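Local coordinates for lysin (Enterococcus phage IMEEF1, PDB 6IST), which probably cleaves enterococcal cell-wall peptidoglycan through a CHAP domain, the present chain being a separate C-terminal piece of this phage endolysin, at residues Y5-Q10 with Y51-F56; G21-L26 with A63-V68. All blocks are in the same frame, centred on the assembly; numbering follows the deposited sequence.

Contact 1. Residues Y5-Q10 with Y51-F56; sequences YKRTKQ and YNHDNF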
ATOM      1  N   TYR A   5      -9.687  16.359 -14.175  1.00 19.88           N
ATOM      2  CA  TYR A   5     -10.107  17.732 -14.436  1.00 22.07           C
ATOM      3  C   TYR A   5      -9.974  18.576 -13.198  1.00 20.82           C
ATOM      4  O   TYR A   5     -10.275  18.169 -12.068  1.00 22.75           O
ATOM      5  CB  TYR A   5     -11.522  17.796 -14.958  1.00 20.59           C
ATOM      6  CG  TYR A   5     -11.834  17.013 -16.217  1.00 21.95           C
ATOM      7  CD1 TYR A   5     -10.854  16.514 -17.074  1.00 24.30           C
ATOM      8  CD2 TYR A   5     -13.137  16.807 -16.574  1.00 24.76           C
ATOM      9  CE1 TYR A   5     -11.187  15.792 -18.230  1.00 22.46           C
ATOM     10  CE2 TYR A   5     -13.463  16.132 -17.730  1.00 24.00           C
ATOM     11  CZ  TYR A   5     -12.502  15.609 -18.546  1.00 24.71           C
ATOM     12  OH  TYR A   5     -12.913  14.952 -19.701  1.00 26.25           O
ATOM     13  N   LYS A   6      -9.496  19.785 -13.392  1.00 20.56           N
ATOM     14  CA  LYS A   6      -9.404  20.752 -12.326  1.00 20.34           C
ATOM     15  C   LYS A   6     -10.307  21.976 -12.706  1.00 23.09           C
ATOM     16  O   LYS A   6     -10.134  22.569 -13.783  1.00 24.72           O
ATOM     17  CB  LYS A   6      -7.963  21.187 -12.187  1.00 20.81           C
ATOM     18  CG  LYS A   6      -7.786  22.284 -11.124  1.00 21.18           C
ATOM     19  CD  LYS A   6      -6.347  22.755 -11.118  1.00 22.51           C
ATOM     20  CE  LYS A   6      -6.161  23.855 -10.074  1.00 25.35           C
ATOM     21  NZ  LYS A   6      -4.718  24.121  -9.892  1.00 26.31           N
ATOM     22  N   ARG A   7     -11.272  22.300 -11.850  1.00 23.48           N
ATOM     23  CA  ARG A   7     -11.896  23.632 -11.819  1.00 23.48           C
ATOM     24  C   ARG A   7     -10.987  24.619 -11.137  1.00 25.67           C
ATOM     25  O   ARG A   7     -10.729  24.508  -9.950  1.00 25.12           O
ATOM     26  CB  ARG A   7     -13.241  23.601 -11.101  1.00 24.74           C
ATOM     27  CG  ARG A   7     -13.866  24.976 -10.974  1.00 25.73           C
ATOM     28  CD  ARG A   7     -15.259  24.971 -10.369  1.00 28.14           C
ATOM     29  NE  ARG A   7     -15.707  26.366 -10.434  1.00 30.62           N
ATOM     30  CZ  ARG A   7     -15.315  27.363  -9.637  1.00 33.04           C
ATOM     31  NH1 ARG A   7     -14.513  27.152  -8.579  1.00 30.26           N
ATOM     32  NH2 ARG A   7     -15.798  28.592  -9.887  1.00 35.74           N
ATOM     33  N   THR A   8     -10.522  25.611 -11.886  1.00 24.34           N
ATOM     34  CA  THR A   8      -9.614  26.602 -11.359  1.00 27.52           C
ATOM     35  C   THR A   8     -10.378  27.681 -10.575  1.00 30.16           C
ATOM     36  O   THR A   8     -11.630  27.768 -10.617  1.00 25.96           O
ATOM     37  CB  THR A   8      -8.825  27.311 -12.483  1.00 26.90           C
ATOM     38  OG1 THR A   8      -9.764  28.052 -13.287  1.00 28.33           O
ATOM     39  CG2 THR A   8      -8.032  26.299 -13.361  1.00 28.77           C
ATOM     40  N   LYS A   9      -9.628  28.498  -9.852  1.00 32.85           N
ATOM     41  CA  LYS A   9     -10.228  29.625  -9.076  1.00 37.74           C
ATOM     42  C   LYS A   9     -11.085  30.528  -9.953  1.00 35.02           C
ATOM     43  O   LYS A   9     -12.156  30.981  -9.564  1.00 33.50           O
ATOM     44  CB  LYS A   9      -9.137  30.527  -8.512  1.00 41.90           C
ATOM     45  CG  LYS A   9      -8.210  29.882  -7.522  1.00 48.81           C
ATOM     46  CD  LYS A   9      -7.674  30.911  -6.507  1.00 55.47           C
ATOM     47  CE  LYS A   9      -6.552  31.771  -7.072  1.00 59.44           C
ATOM     48  NZ  LYS A   9      -5.218  31.130  -6.886  1.00 61.84           N
ATOM     49  N   GLN A  10     -10.580  30.783 -11.143  1.00 33.52           N
ATOM     50  CA  GLN A  10     -11.259  31.654 -12.100  1.00 35.88           C
ATOM     51  C   GLN A  10     -12.394  30.933 -12.848  1.00 38.28           C
ATOM     52  O   GLN A  10     -13.061  31.536 -13.684  1.00 36.91           O
ATOM     53  CB  GLN A  10     -10.239  32.341 -13.056  1.00 39.29           C
ATOM     54  CG  GLN A  10      -9.427  31.418 -13.980  1.00 46.53           C
ATOM     55  CD  GLN A  10      -8.180  30.792 -13.304  1.00 51.67           C
ATOM     56  OE1 GLN A  10      -8.058  30.766 -12.056  1.00 48.12           O
ATOM     57  NE2 GLN A  10      -7.282  30.244 -14.123  1.00 52.97           N
ATOM     58  N   TYR A  51     -11.975  17.971  -9.925  1.00 20.13           N
ATOM     59  CA  TYR A  51     -11.555  18.517  -8.632  1.00 20.85           C
ATOM     60  C   TYR A  51     -11.639  20.022  -8.630  1.00 22.45           C
ATOM     61  O   TYR A  51     -11.065  20.671  -9.502  1.00 22.93           O
ATOM     62  CB  TYR A  51     -10.080  18.132  -8.354  1.00 20.53           C
ATOM     63  CG  TYR A  51      -9.814  16.623  -8.200  1.00 22.78           C
ATOM     64  CD1 TYR A  51      -9.581  15.815  -9.322  1.00 24.39           C
ATOM     65  CD2 TYR A  51      -9.769  16.040  -6.936  1.00 24.97           C
ATOM     66  CE1 TYR A  51      -9.287  14.471  -9.204  1.00 26.14           C
ATOM     67  CE2 TYR A  51      -9.545  14.665  -6.791  1.00 22.78           C
ATOM     68  CZ  TYR A  51      -9.293  13.892  -7.928  1.00 25.85           C
ATOM     69  OH  TYR A  51      -9.056  12.558  -7.798  1.00 22.03           O
ATOM     70  N   ASN A  52     -12.295  20.571  -7.618  1.00 22.43           N
ATOM     71  CA  ASN A  52     -12.210  22.006  -7.361  1.00 23.42           C
ATOM     72  C   ASN A  52     -10.846  22.348  -6.837  1.00 23.74           C
ATOM     73  O   ASN A  52     -10.227  21.530  -6.156  1.00 25.00           O
ATOM     74  CB  ASN A  52     -13.259  22.495  -6.369  1.00 26.38           C
ATOM     75  CG  ASN A  52     -13.477  23.984  -6.501  1.00 30.19           C
ATOM     76  OD1 ASN A  52     -13.514  24.493  -7.609  1.00 32.55           O
ATOM     77  ND2 ASN A  52     -13.514  24.699  -5.392  1.00 34.28           N
ATOM     78  N   HIS A  53     -10.387  23.565  -7.133  1.00 23.01           N
ATOM     79  CA  HIS A  53      -9.036  23.989  -6.846  1.00 23.69           C
ATOM     80  C   HIS A  53      -8.661  23.898  -5.367  1.00 25.26           C
ATOM     81  O   HIS A  53      -7.496  23.772  -5.046  1.00 25.40           O
ATOM     82  CB  HIS A  53      -8.795  25.435  -7.329  1.00 26.04           C
ATOM     83  CG  HIS A  53      -9.647  26.431  -6.628  1.00 30.63           C
ATOM     84  ND1 HIS A  53      -9.242  27.094  -5.490  1.00 33.49           N
ATOM     85  CD2 HIS A  53     -10.906  26.862  -6.891  1.00 32.41           C
ATOM     86  CE1 HIS A  53     -10.222  27.877  -5.072  1.00 35.07           C
ATOM     87  NE2 HIS A  53     -11.232  27.775  -5.922  1.00 33.40           N
ATOM     88  N   ASP A  54      -9.643  23.921  -4.489  1.00 25.55           N
ATOM     89  CA  ASP A  54      -9.372  23.861  -3.036  1.00 29.98           C
ATOM     90  C   ASP A  54      -9.538  22.446  -2.457  1.00 25.06           C
ATOM     91  O   ASP A  54      -9.423  22.282  -1.285  1.00 28.45           O
ATOM     92  CB  ASP A  54     -10.295  24.834  -2.299  1.00 33.17           C
ATOM     93  CG  ASP A  54     -11.804  24.431  -2.415  1.00 39.94           C
ATOM     94  OD1 ASP A  54     -12.183  23.635  -3.305  1.00 42.14           O
ATOM     95  OD2 ASP A  54     -12.633  24.907  -1.613  1.00 50.64           O
ATOM     96  N   ASN A  55      -9.813  21.434  -3.286  1.00 23.43           N
ATOM     97  CA  ASN A  55      -9.984  20.055  -2.824  1.00 23.36           C
ATOM     98  C   ASN A  55      -8.679  19.506  -2.273  1.00 24.47           C
ATOM     99  O   ASN A  55      -7.644  19.628  -2.935  1.00 24.47           O
ATOM    100  CB  ASN A  55     -10.428  19.167  -3.957  1.00 23.89           C
ATOM    101  CG  ASN A  55     -10.638  17.745  -3.506  1.00 25.96           C
ATOM    102  OD1 ASN A  55      -9.723  16.967  -3.548  1.00 28.46           O
ATOM    103  ND2 ASN A  55     -11.784  17.439  -2.991  1.00 28.17           N
ATOM    104  N   PHE A  56      -8.709  18.949  -1.062  1.00 25.64           N
ATOM    105  CA  PHE A  56      -7.455  18.426  -0.478  1.00 26.13           C
ATOM    106  C   PHE A  56      -6.852  17.217  -1.207  1.00 24.03           C
ATOM    107  O   PHE A  56      -5.641  17.049  -1.203  1.00 22.55           O
ATOM    108  CB  PHE A  56      -7.621  18.046   1.006  1.00 28.06           C
ATOM    109  CG  PHE A  56      -7.918  19.203   1.970  1.00 29.14           C
ATOM    110  CD1 PHE A  56      -7.867  20.526   1.608  1.00 31.31           C
ATOM    111  CD2 PHE A  56      -8.209  18.906   3.316  1.00 32.38           C
ATOM    112  CE1 PHE A  56      -8.113  21.537   2.534  1.00 31.19           C
ATOM    113  CE2 PHE A  56      -8.446  19.924   4.241  1.00 30.97           C
ATOM    114  CZ  PHE A  56      -8.416  21.224   3.852  1.00 31.25           C
TER
HETATM  115  O   HOH W   1      -5.109  23.781  -6.590  1.00 31.25           O
HETATM  116  O   HOH W   2     -13.706  29.468  -7.533  1.00 43.17           O
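Lys-6 and Arg-7 run parallel to Tyr-51 and Asn-52 as paired strands, the CA atoms of Lys-6 and Tyr-51 being 4.8 Å apart. Tyr-51 N donates to Tyr-5 O (2.7 Å, 169°), and Arg-7 N returns a more bent bond to Tyr-51 O. On the sheet face that Arg-7 shares with Asn-52, the two side chains lie side by side. The arginine chain is extended from CG to NE, and Arg-7 NH1 reaches Asn-52 OD1 at 3.0 Å in the guanidinium plane and on a lone pair of the amide oxygen. Asn-52 ND2 in turn donates to Asp-54 OD1, meeting the carboxylate from above its plane, so the amide is held at both ends.

His-53 has CG between its backbone N and carbonyl carbon (chi1 63°), which brings the imidazole against Lys-9: CG of Lys-9 sits 3.7 Å from the centroid of the His-53 ring, a CH-pi contact over one face. A water accepts from Arg-7 NH1 at 2.7 Å and donates to Lys-9 O, tying the loop back to the strand.

Strand 2-7 is flanked by strand 13-19 on its other edge, while the type I turn Asn-52 to Asn-55 leads into helix 56-64, whose first turn Asn-55 caps. That helix packs on Lys-6 and Tyr-51 through Leu-58; Lys-6 also forms a salt bridge with its Glu-62.

Contact 2. Residues G21-L26 with A63-V68; sequences GKRIYL and AALPQV
Arg-23 is gripped by the chain segment 65-68 through both its backbone and its side chain. Its N donates to Pro-66 O (3.0 Å, 158°), and its carbonyl oxygen accepts from Val-68 N at 3.0 Å. The two bonds straddle Gln-67 in a single backbone bridge, and Gln-67 CA adds a CA-H...O contact to the same Arg-23 oxygen.

Across this contact, NE and NH2 of Arg-23 both turn to one carbonyl. Arg-23 NE lies 2.7 Å from Leu-65 O, close to the guanidinium plane and nearly along the C=O axis, whereas NH2 adds a weak, more bent bond to that oxygen. The chain turns at its third torsion (chi3 -63°), bringing NE to the carbonyl of Leu-65, the first residue past helix 56-64, and Gln-67 lies over one guanidinium face. Tyr-25 N, further along the strand, is served by a water 2.9 Å away; this water donates to Gln-67 OE1 and to Val-68 O, extending the bridge where the backbones no longer pair directly. Gln-67 OE1 also accepts from Lys-69 NZ.

Ile-24 CG1 meets Val-68 CG2 at 3.5 Å, a tight apolar pair. Leu-65 packs its CB beside Arg-23 CG, and Leu-65 CD2 lies 3.3 Å from Gly-21 O. Trp-16 of strand 13-19 touches both Arg-23 and Gln-67. Lys-22 NZ hydrogen-bonds to Ala-64 O of the second subunit, while Ala-64 O of this chain accepts from Lys-189 of the Lysin chain.

A buried arginine thus meets a backbone acceptor, with no carboxylate across the contact. Its positive charge would probably polarise the Leu-65 carbonyl and strengthen the bond. Two backbone bonds and those of the Arg-23 side chain join the chain after the helix to strand 22-25.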
ATOM      1  N   GLY A  21       4.967   9.849 -12.298  1.00 24.98           N
ATOM      2  CA  GLY A  21       5.052  10.664 -11.108  1.00 25.68           C
ATOM      3  C   GLY A  21       5.008  12.149 -11.293  1.00 24.78           C
ATOM      4  O   GLY A  21       5.347  12.886 -10.358  1.00 27.54           O
ATOM      5  N   LYS A  22       4.579  12.602 -12.473  1.00 23.93           N
ATOM      6  CA  LYS A  22       4.568  14.022 -12.832  1.00 23.90           C
ATOM      7  C   LYS A  22       3.165  14.372 -13.316  1.00 23.48           C
ATOM      8  O   LYS A  22       2.394  13.474 -13.581  1.00 21.57           O
ATOM      9  CB  LYS A  22       5.547  14.373 -13.957  1.00 26.42           C
ATOM     10  CG  LYS A  22       6.921  13.768 -13.835  1.00 30.95           C
ATOM     11  CD  LYS A  22       7.773  14.411 -12.790  1.00 35.68           C
ATOM     12  CE  LYS A  22       9.026  13.584 -12.499  1.00 38.35           C
ATOM     13  NZ  LYS A  22       9.865  13.096 -13.634  1.00 39.75           N
ATOM     14  N   ARG A  23       2.883  15.658 -13.421  1.00 22.55           N
ATOM     15  CA  ARG A  23       1.571  16.183 -13.889  1.00 24.53           C
ATOM     16  C   ARG A  23       1.837  17.009 -15.103  1.00 23.62           C
ATOM     17  O   ARG A  23       2.704  17.843 -15.054  1.00 23.25           O
ATOM     18  CB  ARG A  23       0.991  17.173 -12.905  1.00 27.57           C
ATOM     19  CG  ARG A  23       0.346  16.551 -11.736  1.00 32.13           C
ATOM     20  CD  ARG A  23      -0.173  17.625 -10.780  1.00 35.96           C
ATOM     21  NE  ARG A  23       0.867  18.457 -10.212  1.00 33.61           N
ATOM     22  CZ  ARG A  23       0.939  19.783 -10.249  1.00 32.30           C
ATOM     23  NH1 ARG A  23       0.012  20.555 -10.828  1.00 30.55           N
ATOM     24  NH2 ARG A  23       1.982  20.344  -9.674  1.00 36.26           N
ATOM     25  N   ILE A  24       1.022  16.845 -16.147  1.00 22.56           N
ATOM     26  CA  ILE A  24       1.162  17.636 -17.335  1.00 23.11           C
ATOM     27  C   ILE A  24      -0.184  18.285 -17.644  1.00 21.53           C
ATOM     28  O   ILE A  24      -1.174  17.590 -17.773  1.00 23.25           O
ATOM     29  CB  ILE A  24       1.604  16.781 -18.561  1.00 22.69           C
ATOM     30  CG1 ILE A  24       2.990  16.126 -18.329  1.00 24.03           C
ATOM     31  CG2 ILE A  24       1.651  17.663 -19.838  1.00 24.51           C
ATOM     32  CD1 ILE A  24       3.405  15.184 -19.457  1.00 27.40           C
ATOM     33  N   TYR A  25      -0.218  19.597 -17.775  1.00 20.32           N
ATOM     34  CA  TYR A  25      -1.410  20.296 -18.256  1.00 21.67           C
ATOM     35  C   TYR A  25      -1.587  20.043 -19.722  1.00 23.67           C
ATOM     36  O   TYR A  25      -0.648  20.204 -20.489  1.00 25.29           O
ATOM     37  CB  TYR A  25      -1.295  21.791 -17.972  1.00 23.88           C
ATOM     38  CG  TYR A  25      -2.347  22.588 -18.657  1.00 22.63           C
ATOM     39  CD1 TYR A  25      -3.678  22.490 -18.277  1.00 25.19           C
ATOM     40  CD2 TYR A  25      -2.006  23.506 -19.637  1.00 28.12           C
ATOM     41  CE1 TYR A  25      -4.661  23.230 -18.925  1.00 28.10           C
ATOM     42  CE2 TYR A  25      -2.972  24.268 -20.295  1.00 28.19           C
ATOM     43  CZ  TYR A  25      -4.280  24.156 -19.915  1.00 28.94           C
ATOM     44  OH  TYR A  25      -5.201  24.916 -20.558  1.00 29.53           O
ATOM     45  N   LEU A  26      -2.782  19.657 -20.131  1.00 23.79           N
ATOM     46  CA  LEU A  26      -3.063  19.307 -21.538  1.00 26.22           C
ATOM     47  C   LEU A  26      -3.696  20.508 -22.255  1.00 27.57           C
ATOM     48  O   LEU A  26      -4.874  20.786 -22.050  1.00 30.71           O
ATOM     49  CB  LEU A  26      -3.980  18.103 -21.595  1.00 22.32           C
ATOM     50  CG  LEU A  26      -3.404  16.819 -20.976  1.00 26.27           C
ATOM     51  CD1 LEU A  26      -4.523  15.835 -20.761  1.00 24.96           C
ATOM     52  CD2 LEU A  26      -2.283  16.221 -21.792  1.00 24.62           C
ATOM     53  N   ALA A  63       1.106  18.636  -4.749  1.00 26.50           N
ATOM     54  CA  ALA A  63       2.307  18.646  -3.927  1.00 28.23           C
ATOM     55  C   ALA A  63       3.252  17.502  -4.204  1.00 29.09           C
ATOM     56  O   ALA A  63       4.466  17.625  -3.998  1.00 31.93           O
ATOM     57  CB  ALA A  63       1.914  18.651  -2.461  1.00 27.85           C
ATOM     58  N   ALA A  64       2.707  16.338  -4.531  1.00 23.89           N
ATOM     59  CA  ALA A  64       3.502  15.159  -4.648  1.00 25.53           C
ATOM     60  C   ALA A  64       4.009  14.920  -6.091  1.00 25.96           C
ATOM     61  O   ALA A  64       4.980  14.197  -6.292  1.00 28.11           O
ATOM     62  CB  ALA A  64       2.725  13.918  -4.181  1.00 26.78           C
ATOM     63  N   LEU A  65       3.309  15.486  -7.087  1.00 25.62           N
ATOM     64  CA  LEU A  65       3.562  15.194  -8.471  1.00 27.30           C
ATOM     65  C   LEU A  65       3.979  16.516  -9.100  1.00 28.37           C
ATOM     66  O   LEU A  65       3.136  17.308  -9.449  1.00 27.45           O
ATOM     67  CB  LEU A  65       2.280  14.650  -9.128  1.00 27.66           C
ATOM     68  CG  LEU A  65       1.675  13.375  -8.515  1.00 32.68           C
ATOM     69  CD1 LEU A  65       0.245  13.159  -9.011  1.00 37.28           C
ATOM     70  CD2 LEU A  65       2.524  12.160  -8.763  1.00 32.88           C
ATOM     71  N   PRO A  66       5.297  16.732  -9.282  1.00 29.15           N
ATOM     72  CA  PRO A  66       5.751  17.979  -9.918  1.00 27.38           C
ATOM     73  C   PRO A  66       5.153  18.175 -11.290  1.00 24.55           C
ATOM     74  O   PRO A  66       5.000  17.214 -12.036  1.00 22.18           O
ATOM     75  CB  PRO A  66       7.266  17.768 -10.069  1.00 29.72           C
ATOM     76  CG  PRO A  66       7.605  16.720  -9.057  1.00 33.09           C
ATOM     77  CD  PRO A  66       6.417  15.834  -8.951  1.00 30.87           C
ATOM     78  N   GLN A  67       4.906  19.420 -11.659  1.00 25.16           N
ATOM     79  CA  GLN A  67       4.445  19.736 -13.037  1.00 28.10           C
ATOM     80  C   GLN A  67       5.613  19.693 -14.027  1.00 29.18           C
ATOM     81  O   GLN A  67       6.649  20.232 -13.747  1.00 28.52           O
ATOM     82  CB  GLN A  67       3.843  21.149 -13.118  1.00 27.88           C
ATOM     83  CG  GLN A  67       3.256  21.491 -14.475  1.00 29.46           C
ATOM     84  CD  GLN A  67       2.476  22.833 -14.547  1.00 28.96           C
ATOM     85  OE1 GLN A  67       1.901  23.164 -15.601  1.00 30.01           O
ATOM     86  NE2 GLN A  67       2.463  23.585 -13.454  1.00 31.04           N
ATOM     87  N   VAL A  68       5.416  19.127 -15.201  1.00 29.47           N
ATOM     88  CA  VAL A  68       6.389  19.296 -16.319  1.00 29.16           C
ATOM     89  C   VAL A  68       5.626  19.831 -17.500  1.00 29.76           C
ATOM     90  O   VAL A  68       4.441  19.581 -17.641  1.00 26.53           O
ATOM     91  CB  VAL A  68       7.126  18.023 -16.722  1.00 32.88           C
ATOM     92  CG1 VAL A  68       7.990  17.491 -15.578  1.00 37.42           C
ATOM     93  CG2 VAL A  68       6.188  16.956 -17.202  1.00 33.56           C
TER
HETATM   94  O   HOH W   3       2.211  21.192 -17.671  1.00 27.01           O

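Contact 1 and contact 2 lie at the two outer edges of one mixed sheet: strand 50-52 pairs with strand 2-7 on one side, and the chain after helix 56-64 bridges strand 22-25 on the other. Their centres are 15 Å apart and the nearest atoms about 6 Å, without touching. Helix 56-64 joins them, starting at the turn of contact 1 and ending at Ala-64, just before Leu-65 of contact 2. The segments alternate along the sequence, in the order 5-10, 21-26, 51-56, 63-68. Both contacts adjoin other chains: Tyr-51 OH hydrogen-bonds to Tyr-209 OH of the Lysin chain, and contact 2 borders both that chain and the second subunit.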